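Citryl-spermidine/3,4-dihydroxybenzoyl-citryl-spermidine:spermidine ligase (Bacillus anthracis, PDB 3TO3) catalyses the ATP-dependent condensation of spermidine with citryl-spermidine intermediates, a step in making the siderophore petrobactin for iron acquisition and virulence. Local coordinates at residues L125-F130 with A169-Q174; E229-M234 with K239-I244. One frame throughout, in Å; residues are numbered along the deposited sequence.

Contact 1 of 2, residues L125-F130 with A169-Q174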
ATOM      1  N   LEU B 125       4.101  13.265   3.841  1.00 34.46           N
ATOM      2  CA  LEU B 125       5.065  14.215   4.381  1.00 38.34           C
ATOM      3  C   LEU B 125       6.215  13.474   5.080  1.00 39.38           C
ATOM      4  O   LEU B 125       7.371  13.850   4.925  1.00 35.37           O
ATOM      5  CB  LEU B 125       4.399  15.220   5.341  1.00 35.18           C
ATOM      6  CG  LEU B 125       3.529  16.216   4.563  1.00 40.51           C
ATOM      7  CD1 LEU B 125       2.751  17.120   5.490  1.00 44.18           C
ATOM      8  CD2 LEU B 125       4.386  17.062   3.661  1.00 35.62           C
ATOM      9  N   GLU B 126       5.878  12.443   5.857  1.00 33.83           N
ATOM     10  CA  GLU B 126       6.867  11.639   6.551  1.00 36.66           C
ATOM     11  C   GLU B 126       7.718  10.851   5.563  1.00 39.47           C
ATOM     12  O   GLU B 126       8.912  10.677   5.762  1.00 40.88           O
ATOM     13  CB  GLU B 126       6.182  10.666   7.536  1.00 32.19           C
ATOM     14  CG  GLU B 126       5.640  11.372   8.751  1.00 39.33           C
ATOM     15  CD  GLU B 126       4.828  10.451   9.670  1.00 54.55           C
ATOM     16  OE1 GLU B 126       4.431   9.340   9.241  1.00 55.25           O
ATOM     17  OE2 GLU B 126       4.585  10.848  10.829  1.00 56.75           O
ATOM     18  N   GLN B 127       7.103  10.350   4.504  1.00 39.33           N
ATOM     19  CA  GLN B 127       7.862   9.603   3.521  1.00 35.12           C
ATOM     20  C   GLN B 127       8.789  10.537   2.759  1.00 36.78           C
ATOM     21  O   GLN B 127       9.872  10.135   2.372  1.00 35.04           O
ATOM     22  CB  GLN B 127       6.947   8.830   2.575  1.00 36.38           C
ATOM     23  CG  GLN B 127       6.350   7.610   3.233  1.00 38.31           C
ATOM     24  CD  GLN B 127       7.390   6.759   3.918  1.00 42.05           C
ATOM     25  OE1 GLN B 127       8.339   6.269   3.293  1.00 45.20           O
ATOM     26  NE2 GLN B 127       7.225   6.581   5.204  1.00 47.81           N
ATOM     27  N   THR B 128       8.364  11.790   2.578  1.00 36.21           N
ATOM     28  CA  THR B 128       9.177  12.788   1.889  1.00 34.98           C
ATOM     29  C   THR B 128      10.426  13.066   2.705  1.00 41.94           C
ATOM     30  O   THR B 128      11.545  12.954   2.207  1.00 40.70           O
ATOM     31  CB  THR B 128       8.384  14.102   1.595  1.00 34.68           C
ATOM     32  OG1 THR B 128       7.475  13.842   0.527  1.00 37.92           O
ATOM     33  CG2 THR B 128       9.312  15.237   1.157  1.00 31.01           C
ATOM     34  N   ILE B 129      10.224  13.405   3.967  1.00 37.04           N
ATOM     35  CA  ILE B 129      11.317  13.578   4.902  1.00 36.55           C
ATOM     36  C   ILE B 129      12.243  12.370   4.873  1.00 40.87           C
ATOM     37  O   ILE B 129      13.468  12.504   4.831  1.00 36.21           O
ATOM     38  CB  ILE B 129      10.757  13.797   6.327  1.00 41.65           C
ATOM     39  CG1 ILE B 129      10.085  15.163   6.403  1.00 40.49           C
ATOM     40  CG2 ILE B 129      11.839  13.724   7.382  1.00 36.11           C
ATOM     41  CD1 ILE B 129       9.446  15.387   7.667  1.00 34.99           C
ATOM     42  N   PHE B 130      11.661  11.180   4.891  1.00 39.82           N
ATOM     43  CA  PHE B 130      12.481   9.979   4.909  1.00 41.26           C
ATOM     44  C   PHE B 130      13.313   9.805   3.632  1.00 45.43           C
ATOM     45  O   PHE B 130      14.522   9.619   3.699  1.00 41.64           O
ATOM     46  CB  PHE B 130      11.597   8.757   5.147  1.00 37.22           C
ATOM     47  CG  PHE B 130      12.322   7.435   5.037  1.00 39.72           C
ATOM     48  CD1 PHE B 130      13.208   7.015   6.028  1.00 35.38           C
ATOM     49  CD2 PHE B 130      12.070   6.597   3.979  1.00 40.62           C
ATOM     50  CE1 PHE B 130      13.855   5.779   5.949  1.00 40.06           C
ATOM     51  CE2 PHE B 130      12.706   5.339   3.884  1.00 49.40           C
ATOM     52  CZ  PHE B 130      13.610   4.939   4.869  1.00 48.94           C
ATOM     53  N   ALA B 169       7.534  11.878  -1.716  1.00 44.79           N
ATOM     54  CA  ALA B 169       6.822  10.794  -1.022  1.00 40.53           C
ATOM     55  C   ALA B 169       7.187   9.390  -1.488  1.00 43.25           C
ATOM     56  O   ALA B 169       7.522   8.519  -0.657  1.00 42.77           O
ATOM     57  CB  ALA B 169       5.329  10.993  -1.111  1.00 34.44           C
ATOM     58  N   ARG B 170       7.126   9.182  -2.796  1.00 40.94           N
ATOM     59  CA  ARG B 170       7.381   7.872  -3.396  1.00 47.20           C
ATOM     60  C   ARG B 170       6.673   6.722  -2.678  1.00 49.49           C
ATOM     61  O   ARG B 170       7.322   5.732  -2.323  1.00 46.49           O
ATOM     62  CB  ARG B 170       8.880   7.576  -3.445  1.00 51.23           C
ATOM     63  CG  ARG B 170       9.615   8.273  -4.565  1.00 57.97           C
ATOM     64  CD  ARG B 170      11.126   8.276  -4.347  1.00 49.93           C
ATOM     65  NE  ARG B 170      11.739   9.354  -5.103  1.00 50.03           N
ATOM     66  CZ  ARG B 170      13.048   9.574  -5.204  1.00 46.92           C
ATOM     67  NH1 ARG B 170      13.916   8.789  -4.579  1.00 40.85           N
ATOM     68  NH2 ARG B 170      13.481  10.608  -5.916  1.00 49.24           N
ATOM     69  N   ILE B 171       5.366   6.847  -2.439  1.00 50.80           N
ATOM     70  CA  ILE B 171       4.602   5.764  -1.783  1.00 38.72           C
ATOM     71  C   ILE B 171       4.620   4.479  -2.655  1.00 43.07           C
ATOM     72  O   ILE B 171       4.247   4.478  -3.845  1.00 48.51           O
ATOM     73  CB  ILE B 171       3.144   6.197  -1.466  1.00 56.15           C
ATOM     74  CG1 ILE B 171       3.106   7.645  -0.937  1.00 46.20           C
ATOM     75  CG2 ILE B 171       2.420   5.184  -0.494  1.00 35.20           C
ATOM     76  CD1 ILE B 171       3.806   7.880   0.371  1.00 45.29           C
ATOM     77  N   GLY B 172       5.029   3.377  -2.039  1.00 44.17           N
ATOM     78  CA  GLY B 172       5.380   2.151  -2.745  1.00 37.72           C
ATOM     79  C   GLY B 172       6.860   1.773  -2.762  1.00 44.47           C
ATOM     80  O   GLY B 172       7.147   0.580  -2.915  1.00 47.29           O
ATOM     81  N   PHE B 173       7.787   2.719  -2.525  1.00 46.04           N
ATOM     82  CA  PHE B 173       9.221   2.383  -2.351  1.00 48.53           C
ATOM     83  C   PHE B 173       9.568   2.323  -0.874  1.00 46.33           C
ATOM     84  O   PHE B 173       9.372   3.309  -0.141  1.00 38.81           O
ATOM     85  CB  PHE B 173      10.179   3.428  -2.983  1.00 45.74           C
ATOM     86  CG  PHE B 173      10.299   3.363  -4.500  1.00 50.64           C
ATOM     87  CD1 PHE B 173       9.634   2.408  -5.246  1.00 50.69           C
ATOM     88  CD2 PHE B 173      11.091   4.291  -5.182  1.00 51.15           C
ATOM     89  CE1 PHE B 173       9.764   2.361  -6.674  1.00 49.31           C
ATOM     90  CE2 PHE B 173      11.217   4.255  -6.577  1.00 45.91           C
ATOM     91  CZ  PHE B 173      10.547   3.287  -7.326  1.00 44.69           C
ATOM     92  N   GLN B 174      10.113   1.193  -0.422  1.00 43.12           N
ATOM     93  CA  GLN B 174      10.810   1.206   0.867  1.00 45.86           C
ATOM     94  C   GLN B 174      12.283   1.554   0.584  1.00 53.30           C
ATOM     95  O   GLN B 174      12.640   1.839  -0.573  1.00 45.06           O
ATOM     96  CB  GLN B 174      10.619  -0.107   1.624  1.00 44.64           C
ATOM     97  CG  GLN B 174       9.185  -0.258   2.150  1.00 52.60           C
ATOM     98  CD  GLN B 174       8.721   0.965   2.966  1.00 68.04           C
ATOM     99  OE1 GLN B 174       7.647   1.524   2.706  1.00 71.74           O
ATOM    100  NE2 GLN B 174       9.533   1.380   3.960  1.00 64.97           N
TER
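Q127 and A169, which touch across this contact, both offer an oxygen to K131 NZ. Q127 OE1 and the carbonyls of A169, R170 and F173 all bond to this amine, whose three protons must be shared among four oxygens and which thus draws the loop 169-174 against helix 115-138. Q127 CG sits beside the backbone N (chi1 -75°) and the chain bends again at chi2 (-50°), bringing its amide oxygen to the lysine one turn further on. The aliphatic part of the same side chain faces the loop: Q127 CB packs 3.3 Å from A169 O, and Q127 CG meets I171 CD1 at 3.8 Å, the two side chains crossing at about a right angle. T128 OG1 comes within 3.0 Å of A169 N, but the angle is too poor for a hydrogen bond; the hydroxyl bonds instead to E124 O, with a weak bond from K168 N. R170 O also accepts F173 N at 3.1 Å, which closes a type II beta turn, with G172 at positive phi. The second subunit covers this region, through E126 to its K359 and Q174 NE2 to its S257 OG. At the start of the turn R170 and I171 both lie opposite L305 of strand 297-306, forming a G1 beta bulge, and the helix-backed loop runs near the ATP pocket of this IucA/IucC-family synthetase.

Contact 2 of 2, residues E229-M234 with K239-I244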
ATOM      1  N   GLU B 229      10.166 -15.993 -32.203  1.00 72.50           N
ATOM      2  CA  GLU B 229      10.320 -17.444 -32.247  1.00 75.91           C
ATOM      3  C   GLU B 229       9.961 -18.034 -30.903  1.00 78.25           C
ATOM      4  O   GLU B 229       9.547 -19.184 -30.817  1.00 87.27           O
ATOM      5  CB  GLU B 229      11.739 -17.855 -32.648  1.00 84.95           C
ATOM      6  CG  GLU B 229      11.811 -18.640 -33.963  1.00100.47           C
ATOM      7  CD  GLU B 229      11.175 -20.033 -33.868  1.00114.25           C
ATOM      8  OE1 GLU B 229      10.880 -20.498 -32.740  1.00116.17           O
ATOM      9  OE2 GLU B 229      10.972 -20.664 -34.930  1.00117.58           O
ATOM     10  N   ARG B 230      10.129 -17.248 -29.847  1.00 70.60           N
ATOM     11  CA  ARG B 230       9.774 -17.712 -28.516  1.00 70.32           C
ATOM     12  C   ARG B 230       8.247 -17.813 -28.357  1.00 71.61           C
ATOM     13  O   ARG B 230       7.735 -18.832 -27.919  1.00 77.52           O
ATOM     14  CB  ARG B 230      10.406 -16.820 -27.439  1.00 70.70           C
ATOM     15  CG  ARG B 230       9.878 -17.088 -26.050  1.00 80.67           C
ATOM     16  CD  ARG B 230      10.796 -16.542 -24.970  1.00 93.20           C
ATOM     17  NE  ARG B 230      10.056 -16.108 -23.781  1.00102.53           N
ATOM     18  CZ  ARG B 230       9.343 -16.921 -22.999  1.00107.16           C
ATOM     19  NH1 ARG B 230       9.270 -18.223 -23.280  1.00106.59           N
ATOM     20  NH2 ARG B 230       8.695 -16.433 -21.935  1.00103.22           N
ATOM     21  N   ILE B 231       7.535 -16.757 -28.737  1.00 69.58           N
ATOM     22  CA  ILE B 231       6.078 -16.738 -28.741  1.00 61.72           C
ATOM     23  C   ILE B 231       5.523 -17.898 -29.559  1.00 67.92           C
ATOM     24  O   ILE B 231       4.601 -18.578 -29.134  1.00 70.04           O
ATOM     25  CB  ILE B 231       5.560 -15.403 -29.330  1.00 50.72           C
ATOM     26  CG1 ILE B 231       6.082 -14.217 -28.523  1.00 42.72           C
ATOM     27  CG2 ILE B 231       4.040 -15.366 -29.392  1.00 43.97           C
ATOM     28  CD1 ILE B 231       5.778 -12.857 -29.140  1.00 38.05           C
ATOM     29  N   HIS B 232       6.097 -18.132 -30.732  1.00 79.69           N
ATOM     30  CA  HIS B 232       5.608 -19.186 -31.621  1.00 87.62           C
ATOM     31  C   HIS B 232       5.722 -20.582 -31.028  1.00 89.06           C
ATOM     32  O   HIS B 232       4.900 -21.441 -31.309  1.00 91.41           O
ATOM     33  CB  HIS B 232       6.313 -19.158 -32.976  1.00 90.56           C
ATOM     34  CG  HIS B 232       5.798 -20.186 -33.931  1.00 99.35           C
ATOM     35  ND1 HIS B 232       4.578 -20.067 -34.562  1.00103.77           N
ATOM     36  CD2 HIS B 232       6.322 -21.364 -34.343  1.00103.26           C
ATOM     37  CE1 HIS B 232       4.380 -21.119 -35.337  1.00103.90           C
ATOM     38  NE2 HIS B 232       5.422 -21.924 -35.219  1.00104.48           N
ATOM     39  N   SER B 233       6.739 -20.797 -30.203  1.00 91.47           N
ATOM     40  CA  SER B 233       6.987 -22.103 -29.606  1.00 94.05           C
ATOM     41  C   SER B 233       6.151 -22.298 -28.339  1.00 92.45           C
ATOM     42  O   SER B 233       6.224 -23.338 -27.687  1.00 92.57           O
ATOM     43  CB  SER B 233       8.466 -22.249 -29.275  1.00 96.87           C
ATOM     44  OG  SER B 233       8.819 -21.336 -28.246  1.00 99.46           O
HETATM   45  N   MSE B 234       5.393 -21.276 -27.968  1.00 87.22           N
HETATM   46  CA  MSE B 234       4.365 -21.409 -26.937  1.00 81.44           C
HETATM   47  C   MSE B 234       3.006 -21.665 -27.559  1.00 82.98           C
HETATM   48  O   MSE B 234       1.986 -21.577 -26.881  1.00 87.77           O
HETATM   49  CB  MSE B 234       4.296 -20.183 -26.054  1.00 73.37           C
HETATM   50  CG  MSE B 234       5.637 -19.754 -25.587  1.00 73.42           C
HETATM   51 SE   MSE B 234       5.476 -18.109 -24.616  0.56 76.99          SE
HETATM   52  CE  MSE B 234       5.125 -18.969 -22.854  1.00 72.69           C
ATOM     53  N   LYS B 239       2.000 -12.662 -34.808  1.00 61.80           N
ATOM     54  CA  LYS B 239       1.297 -11.540 -35.434  1.00 65.16           C
ATOM     55  C   LYS B 239       0.139 -10.968 -34.592  1.00 65.44           C
ATOM     56  O   LYS B 239      -0.417  -9.933 -34.942  1.00 66.89           O
ATOM     57  CB  LYS B 239       0.775 -11.932 -36.826  1.00 69.55           C
ATOM     58  CG  LYS B 239       1.842 -12.425 -37.803  1.00 76.09           C
ATOM     59  CD  LYS B 239       1.237 -12.651 -39.193  1.00 86.12           C
ATOM     60  CE  LYS B 239       2.007 -13.684 -40.002  1.00 92.13           C
ATOM     61  NZ  LYS B 239       1.730 -15.077 -39.521  1.00 94.10           N
ATOM     62  N   GLN B 240      -0.228 -11.640 -33.499  1.00 56.40           N
ATOM     63  CA  GLN B 240      -1.300 -11.162 -32.626  1.00 55.45           C
ATOM     64  C   GLN B 240      -0.798 -10.291 -31.470  1.00 50.15           C
ATOM     65  O   GLN B 240      -1.571  -9.970 -30.551  1.00 48.59           O
ATOM     66  CB  GLN B 240      -2.134 -12.317 -32.070  1.00 63.37           C
ATOM     67  CG  GLN B 240      -2.911 -13.105 -33.123  1.00 79.22           C
ATOM     68  CD  GLN B 240      -4.210 -12.431 -33.505  1.00 90.58           C
ATOM     69  OE1 GLN B 240      -4.224 -11.494 -34.296  1.00 93.36           O
ATOM     70  NE2 GLN B 240      -5.313 -12.904 -32.936  1.00 98.13           N
ATOM     71  N   TYR B 241       0.496  -9.965 -31.475  1.00 44.09           N
ATOM     72  CA  TYR B 241       1.096  -9.240 -30.343  1.00 48.85           C
ATOM     73  C   TYR B 241       1.812  -7.950 -30.701  1.00 50.88           C
ATOM     74  O   TYR B 241       2.445  -7.846 -31.752  1.00 54.26           O
ATOM     75  CB  TYR B 241       2.090 -10.134 -29.609  1.00 48.00           C
ATOM     76  CG  TYR B 241       1.442 -11.306 -28.933  1.00 50.39           C
ATOM     77  CD1 TYR B 241       1.227 -11.305 -27.571  1.00 46.61           C
ATOM     78  CD2 TYR B 241       1.022 -12.412 -29.667  1.00 58.41           C
ATOM     79  CE1 TYR B 241       0.629 -12.374 -26.948  1.00 49.30           C
ATOM     80  CE2 TYR B 241       0.407 -13.479 -29.056  1.00 54.62           C
ATOM     81  CZ  TYR B 241       0.225 -13.454 -27.681  1.00 51.87           C
ATOM     82  OH  TYR B 241      -0.373 -14.513 -27.045  1.00 50.12           O
ATOM     83  N   LEU B 242       1.708  -6.972 -29.811  1.00 43.25           N
ATOM     84  CA  LEU B 242       2.606  -5.822 -29.833  1.00 41.61           C
ATOM     85  C   LEU B 242       3.680  -6.021 -28.750  1.00 39.34           C
ATOM     86  O   LEU B 242       3.634  -6.988 -28.000  1.00 47.06           O
ATOM     87  CB  LEU B 242       1.810  -4.541 -29.613  1.00 42.42           C
ATOM     88  CG  LEU B 242       0.757  -4.233 -30.696  1.00 45.70           C
ATOM     89  CD1 LEU B 242      -0.196  -3.096 -30.291  1.00 37.75           C
ATOM     90  CD2 LEU B 242       1.442  -3.871 -32.049  1.00 39.52           C
ATOM     91  N   PHE B 243       4.623  -5.105 -28.653  1.00 39.50           N
ATOM     92  CA  PHE B 243       5.759  -5.247 -27.751  1.00 35.63           C
ATOM     93  C   PHE B 243       5.867  -3.994 -26.944  1.00 43.66           C
ATOM     94  O   PHE B 243       5.840  -2.910 -27.525  1.00 42.48           O
ATOM     95  CB  PHE B 243       7.046  -5.475 -28.543  1.00 40.44           C
ATOM     96  CG  PHE B 243       7.027  -6.764 -29.313  1.00 52.53           C
ATOM     97  CD1 PHE B 243       6.438  -6.826 -30.576  1.00 58.22           C
ATOM     98  CD2 PHE B 243       7.531  -7.925 -28.755  1.00 49.55           C
ATOM     99  CE1 PHE B 243       6.398  -8.040 -31.292  1.00 62.34           C
ATOM    100  CE2 PHE B 243       7.491  -9.142 -29.462  1.00 56.96           C
ATOM    101  CZ  PHE B 243       6.933  -9.195 -30.721  1.00 55.83           C
ATOM    102  N   ILE B 244       5.936  -4.135 -25.613  1.00 45.81           N
ATOM    103  CA  ILE B 244       5.997  -2.973 -24.735  1.00 40.97           C
ATOM    104  C   ILE B 244       7.122  -3.132 -23.724  1.00 40.33           C
ATOM    105  O   ILE B 244       7.252  -4.171 -23.075  1.00 42.59           O
ATOM    106  CB  ILE B 244       4.683  -2.906 -23.934  1.00 42.97           C
ATOM    107  CG1 ILE B 244       3.478  -3.208 -24.847  1.00 35.08           C
ATOM    108  CG2 ILE B 244       4.561  -1.600 -23.183  1.00 36.05           C
ATOM    109  CD1 ILE B 244       2.157  -2.913 -24.191  1.00 40.09           C
TER
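I231 reaches from helix 221-232 with its two branches divided between two aromatic rings of the strand. Its CG2 approaches Y241 CE2 at 4.1 Å, and I231 and Y241 pass alongside, pointing opposite ways. The longer branch, extended at chi2 (172°), carries I231 CD1 to F243 CE2, also at 4.1 Å, with F243 CZ scarcely further; here isoleucine and phenylalanine point at each other. Y241 and F243 are two residues apart on strand 241-246, an outer strand of a three-stranded antiparallel sheet on which the helix lies, so the arrangement is a helix packed on a sheet and joined to its edge strand by a short connection. I231 also touches A195 and I269 of the neighbouring strands. The Y241 ring is fixed further by K266 O, which its hydroxyl bonds, and by H197, whose ring it meets edge-to-face, while F243 rests on L271 and on L215 of helix 208-219. S233 OG donates to R230 O at 2.7 Å, tilted 24° from the carbonyl plane, and M234 N bonds to I231 O at 3.0 Å.

The two contacts follow one another along the chain and lie well apart, their centres 38 Å from each other and their nearest atoms about 18 Å. Contact 1 is the more central, its centre about 17 Å (contact 2: about 36 Å) from the chain centre, and lies near the nucleotide site without touching it: the side chain of A169 is about 9 Å from bound ATP, and that of I171 about 9 Å from the side chain of R311, an ATP-binding residue. Contact 2 lies away from the annotated sites. They also differ in the homodimer, since the second subunit reaches residues of contact 1 but touches neither segment of contact 2.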